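Local coordinates for D-isomer specific 2-hydroxyacid dehydrogenase family protein (Desulfovibrio vulgaris, PDB 5TX7) that probably catalyses the NAD-dependent interconversion of D-2-hydroxyacids and 2-oxoacids, as in other members of the D-isomer specific 2-hydroxyacid dehydrogenase family, at residues Ala104-Val107 against Phe108-Leu111; Leu112-Cys115 against Arg116-Ala119; Phe156-Thr159 against Gly160-Val163; Glu191-Gly194 against Leu195-Phe199; Ala248-Asp252 against Ser253-Ala257. All coordinates share one frame; numbering follows the deposited sequence.

Five local contacts illustrate how a dinucleotide-binding domain is built from helix turns, helix starts and helix ends. Interactions 1 and 2 come first along the chain, their centres about 11 Å apart: 104-111 lies within helix 100-116, while interaction 2 spans the C-terminal end of that helix, the break and the start of helix 118-126; both touch the second subunit. Interaction 3 starts helix 158-169 and packs directly on interaction 1 through Ala104, Phe108, Arg162 and Val163. Interactions 4 and 5 follow, with centres about 21 Å apart, and reach one seven-stranded parallel sheet. The set thus samples an interface helix, a probable nucleotide-binding turn and two helix-sheet connections.

Interaction 1. Residues Ala104-Val107 against Phe108-Leu111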
loop_
_atom_site.group_PDB
_atom_site.type_symbol
_atom_site.label_atom_id
_atom_site.label_comp_id
_atom_site.label_asym_id
_atom_site.label_seq_id
_atom_site.Cartn_x
_atom_site.Cartn_y
_atom_site.Cartn_z
ATOM N N ALA A 104 -2.874 1.344 -11.062
ATOM C CA ALA A 104 -3.381 0.237 -10.246
ATOM C C ALA A 104 -2.754 0.173 -8.839
ATOM O O ALA A 104 -3.437 -0.012 -7.856
ATOM C CB ALA A 104 -3.165 -1.075 -10.967
ATOM N N GLN A 105 -1.445 0.321 -8.758
ATOM C CA GLN A 105 -0.779 0.407 -7.465
ATOM C C GLN A 105 -1.160 1.635 -6.639
ATOM O O GLN A 105 -1.159 1.559 -5.403
ATOM C CB GLN A 105 0.736 0.335 -7.635
ATOM C CG GLN A 105 1.142 -1.055 -8.102
ATOM C CD GLN A 105 2.612 -1.222 -8.346
ATOM O OE1 GLN A 105 3.452 -0.539 -7.744
ATOM N NE2 GLN A 105 2.944 -2.142 -9.237
ATOM N N HIS A 106 -1.470 2.759 -7.293
ATOM C CA HIS A 106 -1.927 3.941 -6.546
ATOM C C HIS A 106 -3.322 3.735 -5.895
ATOM O O HIS A 106 -3.588 4.249 -4.798
ATOM C CB HIS A 106 -1.924 5.209 -7.419
ATOM C CG HIS A 106 -1.978 6.472 -6.627
ATOM N ND1 HIS A 106 -0.970 6.852 -5.767
ATOM C CD2 HIS A 106 -2.924 7.437 -6.545
ATOM C CE1 HIS A 106 -1.295 7.996 -5.189
ATOM N NE2 HIS A 106 -2.466 8.384 -5.660
ATOM N N VAL A 107 -4.189 2.967 -6.567
ATOM C CA VAL A 107 -5.486 2.572 -5.998
ATOM C C VAL A 107 -5.283 1.918 -4.606
ATOM O O VAL A 107 -5.985 2.270 -3.627
ATOM C CB VAL A 107 -6.256 1.616 -6.943
ATOM C CG1 VAL A 107 -7.456 0.939 -6.244
ATOM C CG2 VAL A 107 -6.714 2.350 -8.181
ATOM N N PHE A 108 -4.306 0.996 -4.546
ATOM C CA PHE A 108 -3.975 0.307 -3.312
ATOM C C PHE A 108 -3.144 1.118 -2.311
ATOM O O PHE A 108 -3.259 0.886 -1.104
ATOM C CB PHE A 108 -3.370 -1.084 -3.608
ATOM C CG PHE A 108 -4.376 -2.019 -4.192
ATOM C CD1 PHE A 108 -5.320 -2.635 -3.365
ATOM C CD2 PHE A 108 -4.465 -2.205 -5.567
ATOM C CE1 PHE A 108 -6.293 -3.454 -3.873
ATOM C CE2 PHE A 108 -5.452 -3.028 -6.099
ATOM C CZ PHE A 108 -6.371 -3.646 -5.252
ATOM N N ALA A 109 -2.337 2.065 -2.785
ATOM C CA ALA A 109 -1.687 3.002 -1.877
ATOM C C ALA A 109 -2.744 3.873 -1.170
ATOM O O ALA A 109 -2.684 4.064 0.041
ATOM C CB ALA A 109 -0.692 3.870 -2.614
ATOM N N LEU A 110 -3.729 4.364 -1.910
ATOM C CA LEU A 110 -4.826 5.147 -1.291
ATOM C C LEU A 110 -5.667 4.285 -0.334
ATOM O O LEU A 110 -5.933 4.671 0.806
ATOM C CB LEU A 110 -5.733 5.752 -2.360
ATOM C CG LEU A 110 -5.083 6.815 -3.257
ATOM C CD1 LEU A 110 -5.915 7.045 -4.503
ATOM C CD2 LEU A 110 -4.903 8.137 -2.547
ATOM N N LEU A 111 -6.059 3.105 -0.811
ATOM C CA LEU A 111 -6.937 2.221 -0.051
ATOM C C LEU A 111 -6.310 1.708 1.247
ATOM O O LEU A 111 -6.985 1.632 2.271
ATOM C CB LEU A 111 -7.353 1.048 -0.917
ATOM C CG LEU A 111 -8.251 -0.025 -0.303
ATOM C CD1 LEU A 111 -9.541 0.640 0.150
ATOM C CD2 LEU A 111 -8.501 -1.120 -1.310
#
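His106 and Leu110, one helical turn apart, carry the side-chain contact here. The imidazole is swung so that its CG lies opposite the backbone N (chi1 -163°), which turns the ring along the helix toward the following turn. Leu110 adopts the other common helical choice, with CG opposite its carbonyl carbon, and presents CG over one ring face, 4.2 Å from the centroid, a CH-pi contact. Its CD1 reaches His106 CD2 at 3.6 Å. The outer nitrogen, His106 NE2, is hydrogen-bonded to Thr284, so the ring is held at its polar end as well as over its face.

On another side of the helix the Phe108 ring has Val107 CG1 over one face, while Ala104 O lies at the ring edge, 3.3 Å from Phe108 CD2. Beneath these side chains run regular backbone bonds, such as Leu110 N to His106 O at 2.9 Å. Phe108 also packs on helix 158-169, whereas Val107 and Leu111 meet strands 204-207 and 231-235. The chemistry implies two roles: Val107, Phe108 and Leu111 pack into their own subunit, while the Gln105 amide bonds to Leu146 of the second subunit and His106, Ala109 and Leu110 pack against that subunit.

Interaction 2. Residues Leu112-Cys115 against Arg116-Ala119; sequences LELC and RRTA
Glu113 reaches past the end of its own helix to meet Thr118 and Ala119, where the next helix begins. Followed outward, its side chain leaves CB with CG opposite the backbone N (chi1 180°) and then bends at the next bond (chi2 65°), which carries the carboxylate along the helix to the following residues. CD comes within 3.7 Å of Thr118 N. At the tip, OE1 accepts a nearly straight but long bond from Ala119 N, 3.3 Å, through its syn lone pair, and Thr118 OG1 lies 3.0 Å from the same oxygen. Water 1 also donates to OE1 and is hydrogen-bonded to Thr118 OG1. The other oxygen, OE2, touches Ala119 CB and takes a bond from water 2 at 2.8 Å.

That second water links the carboxylate to Arg117: it accepts from NH1 at 2.7 Å, lying in the plane of the guanidinium at its edge. Arg117 is the break between the helices, with positive phi (55°); its N makes a weak bond to Glu113 O, and one face of its guanidinium lies over Leu114 CA. Neighbouring Arg116 points elsewhere, to Gln143 and to backbone oxygens of Ser102 and Ala288 in the second subunit.

Glu113 OE1 also lies close to Glu113 OE1 of the second subunit. The Ala119 amide, the two waters and Arg117 through water 2 would be expected to favour the negative charge, while the opposing carboxylate would probably work against it.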
loop_
_atom_site.group_PDB
_atom_site.type_symbol
_atom_site.label_atom_id
_atom_site.label_comp_id
_atom_site.label_asym_id
_atom_site.label_seq_id
_atom_site.Cartn_x
_atom_site.Cartn_y
_atom_site.Cartn_z
ATOM N N LEU A 112 -5.038 1.335 1.201
ATOM C CA LEU A 112 -4.343 0.834 2.382
ATOM C C LEU A 112 -4.010 1.914 3.388
ATOM O O LEU A 112 -3.968 1.630 4.591
ATOM C CB LEU A 112 -3.076 0.061 2.003
ATOM C CG LEU A 112 -3.339 -1.316 1.404
ATOM C CD1 LEU A 112 -2.043 -1.877 0.834
ATOM C CD2 LEU A 112 -3.914 -2.250 2.443
ATOM N N GLU A 113 -3.788 3.138 2.920
ATOM C CA GLU A 113 -3.647 4.256 3.840
ATOM C C GLU A 113 -4.974 4.529 4.521
ATOM O O GLU A 113 -4.959 4.871 5.698
ATOM C CB GLU A 113 -3.072 5.507 3.166
ATOM C CG GLU A 113 -2.900 6.734 4.074
ATOM C CD GLU A 113 -1.897 6.625 5.221
ATOM O OE1 GLU A 113 -0.980 5.753 5.207
ATOM O OE2 GLU A 113 -2.033 7.476 6.154
ATOM N N LEU A 114 -6.096 4.386 3.825
ATOM C CA LEU A 114 -7.397 4.527 4.498
ATOM C C LEU A 114 -7.623 3.375 5.522
ATOM O O LEU A 114 -8.200 3.592 6.584
ATOM C CB LEU A 114 -8.544 4.581 3.495
ATOM C CG LEU A 114 -8.595 5.818 2.582
ATOM C CD1 LEU A 114 -9.403 5.599 1.307
ATOM C CD2 LEU A 114 -9.155 7.019 3.327
ATOM N N CYS A 115 -7.165 2.172 5.195
ATOM C CA CYS A 115 -7.423 1.004 6.031
ATOM C C CYS A 115 -6.513 0.862 7.245
ATOM O O CYS A 115 -6.961 0.410 8.299
ATOM C CB CYS A 115 -7.374 -0.273 5.212
ATOM S SG CYS A 115 -8.816 -0.350 4.121
ATOM N N ARG A 116 -5.245 1.247 7.086
ATOM C CA ARG A 116 -4.225 1.143 8.159
ATOM C C ARG A 116 -3.740 2.495 8.682
ATOM O O ARG A 116 -3.299 2.581 9.829
ATOM C CB ARG A 116 -3.022 0.359 7.637
ATOM C CG ARG A 116 -3.354 -0.918 6.864
ATOM C CD ARG A 116 -4.174 -1.883 7.695
ATOM N NE ARG A 116 -3.385 -2.477 8.786
ATOM C CZ ARG A 116 -3.045 -3.757 8.914
ATOM N NH1 ARG A 116 -3.400 -4.679 8.011
ATOM N NH2 ARG A 116 -2.325 -4.115 9.973
ATOM N N ARG A 117 -3.803 3.558 7.874
ATOM C CA ARG A 117 -3.362 4.883 8.299
ATOM C C ARG A 117 -1.920 4.843 8.794
ATOM O O ARG A 117 -1.634 5.339 9.879
ATOM C CB ARG A 117 -4.338 5.453 9.340
ATOM C CG ARG A 117 -5.711 5.822 8.802
ATOM C CD ARG A 117 -5.662 7.174 8.127
ATOM N NE ARG A 117 -6.941 7.576 7.557
ATOM C CZ ARG A 117 -7.126 8.650 6.768
ATOM N NH1 ARG A 117 -6.104 9.432 6.390
ATOM N NH2 ARG A 117 -8.345 8.938 6.315
ATOM N N THR A 118 -1.010 4.270 7.995
ATOM C CA THR A 118 0.380 4.094 8.462
ATOM C C THR A 118 1.043 5.413 8.728
ATOM O O THR A 118 1.745 5.558 9.717
ATOM C CB THR A 118 1.274 3.328 7.490
ATOM O OG1 THR A 118 1.244 3.969 6.217
ATOM C CG2 THR A 118 0.817 1.875 7.385
ATOM N N ALA A 119 0.822 6.377 7.849
ATOM C CA ALA A 119 1.438 7.702 7.972
ATOM C C ALA A 119 0.919 8.489 9.171
ATOM O O ALA A 119 1.676 9.247 9.790
ATOM C CB ALA A 119 1.235 8.504 6.693
HETATM O O HOH W 1 -0.896 3.056 5.128
HETATM O O HOH W 2 -3.627 9.446 7.361
#

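Interaction 3. Residues Phe156-Thr159 against Gly160-Val163; sequences FGNT and GRRV
Arg161 places CG opposite its carbonyl carbon (chi1 -71°) and then runs extended from CG to NE, while Phe156, at chi1 -149°, brings its ring over this chain. The outcome is a close CH-pi contact: Arg161 CG sits over the centre of the Phe156 ring, 3.8 Å from the centroid and almost on the ring normal. Ring and guanidinium are turned steeply to each other, so the aliphatic part of the arginine, and not its charged plane, meets the ring. Farther out, Arg161 NE makes a weak bond to Phe156 O at 3.0 Å, and the carbonyl carbon of Gly157 lies over one guanidinium face.

This is the start of helix 158-169 in a beta-alpha-beta unit, with Gly157 as N-cap residue. Arg161 N binds Gly157 O at 2.9 Å, opening the run of helical bonds. Gly157 and Gly160 fit a GxGxxG pattern, consistent with the dinucleotide-binding turn of a Rossmann fold. Phe156 also meets Phe190, and Arg161 makes a cation-pi contact with Phe183. The arginine therefore serves two chemistries, its methylenes packing on one ring while its charge engages another.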
loop_
_atom_site.group_PDB
_atom_site.type_symbol
_atom_site.label_atom_id
_atom_site.label_comp_id
_atom_site.label_asym_id
_atom_site.label_seq_id
_atom_site.Cartn_x
_atom_site.Cartn_y
_atom_site.Cartn_z
ATOM N N PHE A 156 -13.246 -2.108 -17.131
ATOM C CA PHE A 156 -12.392 -3.302 -17.044
ATOM C C PHE A 156 -11.443 -3.393 -18.236
ATOM O O PHE A 156 -11.266 -4.456 -18.847
ATOM C CB PHE A 156 -13.268 -4.561 -16.890
ATOM C CG PHE A 156 -12.631 -5.679 -16.091
ATOM C CD1 PHE A 156 -11.995 -5.426 -14.865
ATOM C CD2 PHE A 156 -12.717 -7.005 -16.533
ATOM C CE1 PHE A 156 -11.433 -6.462 -14.137
ATOM C CE2 PHE A 156 -12.174 -8.034 -15.799
ATOM C CZ PHE A 156 -11.520 -7.767 -14.599
ATOM N N GLY A 157 -10.805 -2.264 -18.542
ATOM C CA GLY A 157 -9.629 -2.229 -19.412
ATOM C C GLY A 157 -8.406 -2.712 -18.646
ATOM O O GLY A 157 -8.531 -3.353 -17.603
ATOM N N ASN A 158 -7.224 -2.360 -19.134
ATOM C CA ASN A 158 -5.960 -2.860 -18.564
ATOM C C ASN A 158 -5.769 -2.518 -17.076
ATOM O O ASN A 158 -5.355 -3.383 -16.303
ATOM C CB ASN A 158 -4.758 -2.308 -19.337
ATOM C CG ASN A 158 -4.704 -2.787 -20.790
ATOM O OD1 ASN A 158 -4.494 -1.997 -21.700
ATOM N ND2 ASN A 158 -4.886 -4.069 -21.002
ATOM N N THR A 159 -6.072 -1.278 -16.695
ATOM C CA THR A 159 -5.836 -0.820 -15.327
ATOM C C THR A 159 -6.792 -1.534 -14.364
ATOM O O THR A 159 -6.365 -2.142 -13.386
ATOM C CB THR A 159 -5.993 0.706 -15.227
ATOM O OG1 THR A 159 -5.080 1.333 -16.111
ATOM C CG2 THR A 159 -5.674 1.199 -13.859
ATOM N N GLY A 160 -8.077 -1.465 -14.688
ATOM C CA GLY A 160 -9.116 -2.227 -14.014
ATOM C C GLY A 160 -8.766 -3.693 -13.812
ATOM O O GLY A 160 -8.914 -4.211 -12.729
ATOM N N ARG A 161 -8.283 -4.350 -14.845
ATOM C CA ARG A 161 -7.898 -5.762 -14.741
ATOM C C ARG A 161 -6.740 -5.975 -13.794
ATOM O O ARG A 161 -6.719 -6.971 -13.066
ATOM C CB ARG A 161 -7.496 -6.315 -16.102
ATOM C CG ARG A 161 -8.671 -6.491 -17.041
ATOM C CD ARG A 161 -8.172 -6.635 -18.458
ATOM N NE ARG A 161 -9.245 -6.538 -19.436
ATOM C CZ ARG A 161 -9.058 -6.628 -20.750
ATOM N NH1 ARG A 161 -7.830 -6.798 -21.248
ATOM N NH2 ARG A 161 -10.096 -6.536 -21.577
ATOM N N ARG A 162 -5.776 -5.045 -13.823
ATOM C CA ARG A 162 -4.634 -5.054 -12.890
ATOM C C ARG A 162 -5.132 -4.886 -11.458
ATOM O O ARG A 162 -4.741 -5.633 -10.562
ATOM C CB ARG A 162 -3.645 -3.945 -13.247
ATOM C CG ARG A 162 -2.278 -4.066 -12.638
ATOM C CD ARG A 162 -1.521 -5.180 -13.321
ATOM N NE ARG A 162 -1.341 -6.261 -12.400
ATOM C CZ ARG A 162 -1.013 -7.495 -12.762
ATOM N NH1 ARG A 162 -0.893 -8.434 -11.831
ATOM N NH2 ARG A 162 -0.779 -7.821 -14.042
ATOM N N VAL A 163 -6.028 -3.925 -11.245
ATOM C CA VAL A 163 -6.605 -3.743 -9.933
ATOM C C VAL A 163 -7.277 -5.038 -9.458
ATOM O O VAL A 163 -7.149 -5.413 -8.290
ATOM C CB VAL A 163 -7.580 -2.553 -9.901
ATOM C CG1 VAL A 163 -8.428 -2.570 -8.636
ATOM C CG2 VAL A 163 -6.821 -1.249 -9.998
#

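Interaction 4. Residues Glu191-Gly194 against Leu195-Phe199; sequences EHVG and LDELF
Val193 and Leu198 set their side chains at about a right angle, the valine's CG2 meeting Leu198 CB at 3.7 Å where strand 190-192 gives way to helix 195-201. The two methyl branches of Val193 are divided between partners. CG2 lies between the backbone N and the carbonyl carbon (chi1 -63° for CG1), directed at the leucine, whereas CG1 faces the carboxylate of Glu197, 3.5 Å from OE2.

Glu197 crosses the valine obliquely. With CG opposite its backbone N and the chain extended beyond it, its methylenes run back over Val193, CG lying 4.1 Å from Val193 CB, toward the strand. There it meets Glu191, another extended chain, coming across at about a right angle. The two carboxylate planes are steeply inclined, and Glu191 OE2 stands 3.8 Å from Glu197 OE2, a pairing of like charges at an exposed edge.

Gly194 is the N-cap residue, and its O receives Leu198 N at 3.0 Å. Strand 190-192 is the outermost strand on this side of the parallel sheet, bonded through Glu191 to Val174 and Ala176; Val193 and Leu198 extend the packing inward, to Ile175 and Tyr177 respectively. Asp196 turns to Arg222 and Arg223 in salt bridges. The buried apolar side thus fastens helix to sheet, while at the surface the two glutamates probably repel one another, an unfavourable term that solvent would be expected to lessen.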
loop_
_atom_site.group_PDB
_atom_site.type_symbol
_atom_site.label_atom_id
_atom_site.label_comp_id
_atom_site.label_asym_id
_atom_site.label_seq_id
_atom_site.Cartn_x
_atom_site.Cartn_y
_atom_site.Cartn_z
ATOM N N GLU A 191 -16.837 -12.116 -10.907
ATOM C CA GLU A 191 -18.122 -12.075 -11.587
ATOM C C GLU A 191 -18.325 -10.728 -12.310
ATOM O O GLU A 191 -17.892 -9.685 -11.833
ATOM C CB GLU A 191 -19.205 -12.305 -10.538
ATOM C CG GLU A 191 -20.606 -12.551 -11.039
ATOM C CD GLU A 191 -21.617 -12.625 -9.894
ATOM O OE1 GLU A 191 -21.234 -13.034 -8.766
ATOM O OE2 GLU A 191 -22.801 -12.274 -10.125
ATOM N N HIS A 192 -18.935 -10.770 -13.485
ATOM C CA HIS A 192 -19.416 -9.557 -14.167
ATOM C C HIS A 192 -20.774 -9.130 -13.603
ATOM O O HIS A 192 -21.644 -9.963 -13.404
ATOM C CB HIS A 192 -19.547 -9.773 -15.678
ATOM C CG HIS A 192 -18.237 -9.857 -16.385
ATOM N ND1 HIS A 192 -17.796 -11.007 -17.003
ATOM C CD2 HIS A 192 -17.261 -8.940 -16.554
ATOM C CE1 HIS A 192 -16.610 -10.786 -17.539
ATOM N NE2 HIS A 192 -16.263 -9.539 -17.284
ATOM N N VAL A 193 -20.949 -7.836 -13.379
ATOM C CA VAL A 193 -22.206 -7.298 -12.852
ATOM C C VAL A 193 -22.617 -6.030 -13.574
ATOM O O VAL A 193 -21.779 -5.343 -14.137
ATOM C CB VAL A 193 -22.101 -6.964 -11.343
ATOM C CG1 VAL A 193 -21.839 -8.226 -10.534
ATOM C CG2 VAL A 193 -21.021 -5.919 -11.065
ATOM N N GLY A 194 -23.913 -5.719 -13.529
ATOM C CA GLY A 194 -24.397 -4.408 -13.909
ATOM C C GLY A 194 -23.898 -3.347 -12.947
ATOM O O GLY A 194 -23.495 -3.643 -11.834
ATOM N N LEU A 195 -23.947 -2.102 -13.374
ATOM C CA LEU A 195 -23.437 -0.986 -12.573
ATOM C C LEU A 195 -24.168 -0.793 -11.233
ATOM O O LEU A 195 -23.529 -0.564 -10.223
ATOM C CB LEU A 195 -23.497 0.306 -13.393
ATOM C CG LEU A 195 -22.750 1.512 -12.872
ATOM C CD1 LEU A 195 -21.334 1.160 -12.420
ATOM C CD2 LEU A 195 -22.630 2.536 -14.007
ATOM N N ASP A 196 -25.492 -0.915 -11.222
ATOM C CA ASP A 196 -26.258 -0.787 -9.971
ATOM C C ASP A 196 -25.952 -1.914 -8.989
ATOM O O ASP A 196 -25.743 -1.638 -7.810
ATOM C CB ASP A 196 -27.770 -0.585 -10.240
ATOM C CG ASP A 196 -28.079 0.798 -10.864
ATOM O OD1 ASP A 196 -27.278 1.753 -10.715
ATOM O OD2 ASP A 196 -29.134 0.969 -11.510
ATOM N N GLU A 197 -25.869 -3.151 -9.481
ATOM C CA GLU A 197 -25.486 -4.322 -8.691
ATOM C C GLU A 197 -24.081 -4.200 -8.086
ATOM O O GLU A 197 -23.839 -4.664 -6.964
ATOM C CB GLU A 197 -25.572 -5.571 -9.579
ATOM C CG GLU A 197 -25.391 -6.922 -8.892
ATOM C CD GLU A 197 -25.456 -8.098 -9.879
ATOM O OE1 GLU A 197 -25.938 -7.924 -11.046
ATOM O OE2 GLU A 197 -25.010 -9.208 -9.486
ATOM N N LEU A 198 -23.166 -3.577 -8.829
ATOM C CA LEU A 198 -21.803 -3.334 -8.344
ATOM C C LEU A 198 -21.850 -2.510 -7.071
ATOM O O LEU A 198 -21.246 -2.907 -6.085
ATOM C CB LEU A 198 -20.929 -2.644 -9.395
ATOM C CG LEU A 198 -19.417 -2.492 -9.111
ATOM C CD1 LEU A 198 -18.612 -2.467 -10.400
ATOM C CD2 LEU A 198 -19.055 -1.254 -8.310
ATOM N N PHE A 199 -22.580 -1.396 -7.080
ATOM C CA PHE A 199 -22.668 -0.534 -5.875
ATOM C C PHE A 199 -23.357 -1.161 -4.661
ATOM O O PHE A 199 -22.942 -0.876 -3.532
ATOM C CB PHE A 199 -23.289 0.832 -6.199
ATOM C CG PHE A 199 -22.334 1.756 -6.880
ATOM C CD1 PHE A 199 -22.212 1.737 -8.263
ATOM C CD2 PHE A 199 -21.501 2.585 -6.141
ATOM C CE1 PHE A 199 -21.307 2.554 -8.907
ATOM C CE2 PHE A 199 -20.617 3.423 -6.780
ATOM C CZ PHE A 199 -20.509 3.397 -8.166
#

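Interaction 5. Residues Ala248-Asp252 against Ser253-Ala257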
loop_
_atom_site.group_PDB
_atom_site.type_symbol
_atom_site.label_atom_id
_atom_site.label_comp_id
_atom_site.label_asym_id
_atom_site.label_seq_id
_atom_site.Cartn_x
_atom_site.Cartn_y
_atom_site.Cartn_z
ATOM N N ALA A 248 -19.165 14.076 -0.444
ATOM C CA ALA A 248 -18.860 14.767 0.804
ATOM C C ALA A 248 -19.871 14.395 1.903
ATOM O O ALA A 248 -19.486 14.030 3.004
ATOM C CB ALA A 248 -18.828 16.267 0.586
ATOM N N GLU A 249 -21.154 14.467 1.571
ATOM C CA GLU A 249 -22.239 14.113 2.492
ATOM C C GLU A 249 -22.169 12.644 2.929
ATOM O O GLU A 249 -22.412 12.339 4.095
ATOM C CB GLU A 249 -23.623 14.497 1.908
ATOM C CG GLU A 249 -24.126 15.878 2.367
ATOM C CD GLU A 249 -25.028 16.636 1.362
ATOM O OE1 GLU A 249 -25.132 17.878 1.501
ATOM O OE2 GLU A 249 -25.658 16.031 0.451
ATOM N N ALA A 250 -21.803 11.745 2.017
ATOM C CA ALA A 250 -21.630 10.307 2.358
ATOM C C ALA A 250 -20.474 10.047 3.308
ATOM O O ALA A 250 -20.546 9.149 4.151
ATOM C CB ALA A 250 -21.450 9.458 1.099
ATOM N N LEU A 251 -19.401 10.809 3.151
ATOM C CA LEU A 251 -18.276 10.732 4.064
ATOM C C LEU A 251 -18.678 11.250 5.440
ATOM O O LEU A 251 -18.438 10.564 6.436
ATOM C CB LEU A 251 -17.075 11.499 3.505
ATOM C CG LEU A 251 -16.346 10.754 2.350
ATOM C CD1 LEU A 251 -15.487 11.710 1.522
ATOM C CD2 LEU A 251 -15.495 9.599 2.865
ATOM N N ASP A 252 -19.322 12.420 5.498
ATOM C CA ASP A 252 -19.739 12.998 6.785
ATOM C C ASP A 252 -20.791 12.143 7.516
ATOM O O ASP A 252 -20.751 12.043 8.746
ATOM C CB ASP A 252 -20.204 14.467 6.640
ATOM C CG ASP A 252 -19.026 15.455 6.344
ATOM O OD1 ASP A 252 -17.950 15.371 6.990
ATOM O OD2 ASP A 252 -19.176 16.331 5.456
ATOM N N SER A 253 -21.686 11.494 6.765
ATOM C CA SER A 253 -22.721 10.613 7.351
ATOM C C SER A 253 -22.213 9.252 7.819
ATOM O O SER A 253 -22.868 8.612 8.631
ATOM C CB SER A 253 -23.879 10.385 6.370
ATOM O OG SER A 253 -23.609 9.334 5.462
ATOM N N GLY A 254 -21.074 8.799 7.291
ATOM C CA GLY A 254 -20.521 7.483 7.622
ATOM C C GLY A 254 -20.861 6.390 6.619
ATOM O O GLY A 254 -20.462 5.226 6.809
ATOM N N ARG A 255 -21.587 6.750 5.552
ATOM C CA ARG A 255 -21.877 5.830 4.465
ATOM C C ARG A 255 -20.578 5.331 3.883
ATOM O O ARG A 255 -20.380 4.119 3.722
ATOM C CB ARG A 255 -22.695 6.527 3.369
ATOM C CG ARG A 255 -22.916 5.724 2.079
ATOM C CD ARG A 255 -23.894 4.597 2.337
ATOM N NE ARG A 255 -25.278 5.057 2.508
ATOM C CZ ARG A 255 -26.257 4.339 3.037
ATOM N NH1 ARG A 255 -26.040 3.101 3.466
ATOM N NH2 ARG A 255 -27.476 4.861 3.144
ATOM N N LEU A 256 -19.711 6.286 3.537
ATOM C CA LEU A 256 -18.364 5.985 3.121
ATOM C C LEU A 256 -17.484 6.130 4.336
ATOM O O LEU A 256 -17.469 7.209 4.978
ATOM C CB LEU A 256 -17.887 6.922 2.026
ATOM C CG LEU A 256 -18.523 6.758 0.646
ATOM C CD1 LEU A 256 -18.006 7.840 -0.291
ATOM C CD2 LEU A 256 -18.245 5.383 0.069
ATOM N N ALA A 257 -16.764 5.046 4.652
ATOM C CA ALA A 257 -15.737 5.073 5.669
ATOM C C ALA A 257 -14.517 5.846 5.200
ATOM O O ALA A 257 -13.675 6.241 6.016
ATOM C CB ALA A 257 -15.332 3.653 6.054
HETATM O O HOH W 3 -16.585 8.609 7.088
#
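A Schellman motif ends helix 244-253, with Gly254 as the residue that leaves the helical path at positive phi (97°). Two bonds run from Gly254 N back into the last turn: a weak one to Ala250 O at 3.2 Å and another to Leu251 O at 3.3 Å, the donor lying well above the carbonyl plane in the second. Ala250 O is gripped again by Leu256 N, 3.0 Å away and nearly straight at its hydrogen, which likewise comes from above the carbonyl plane, so one carbonyl ties both the glycine turn and the start of the next strand to the helix.

The apolar side chains follow the same fold-back. Leu256 packs CG against Ala250 CB at 4.0 Å, while its CB meets Leu251 CD2 at 3.7 Å; Leu251 CD2 reaches the strand although the CB of Leu251 points away from it. The turn connects helix 244-253 to strand 256-261 in the beta-alpha-beta unit begun by strand 231-235, and the chain re-enters the parallel sheet where Ala257 bonds to Ser231.

Ser253 adds an ST turn: with OG between its backbone N and carbonyl carbon (chi1 85°), that oxygen accepts from Arg255 N at 3.3 Å. Arg255 CB also rests against Ala250 CB, while its chain bends away toward Pro229. Across the turn, water 3 donates to both Leu251 O and Leu256 O, the latter at 2.7 Å, joining the helix end to the strand.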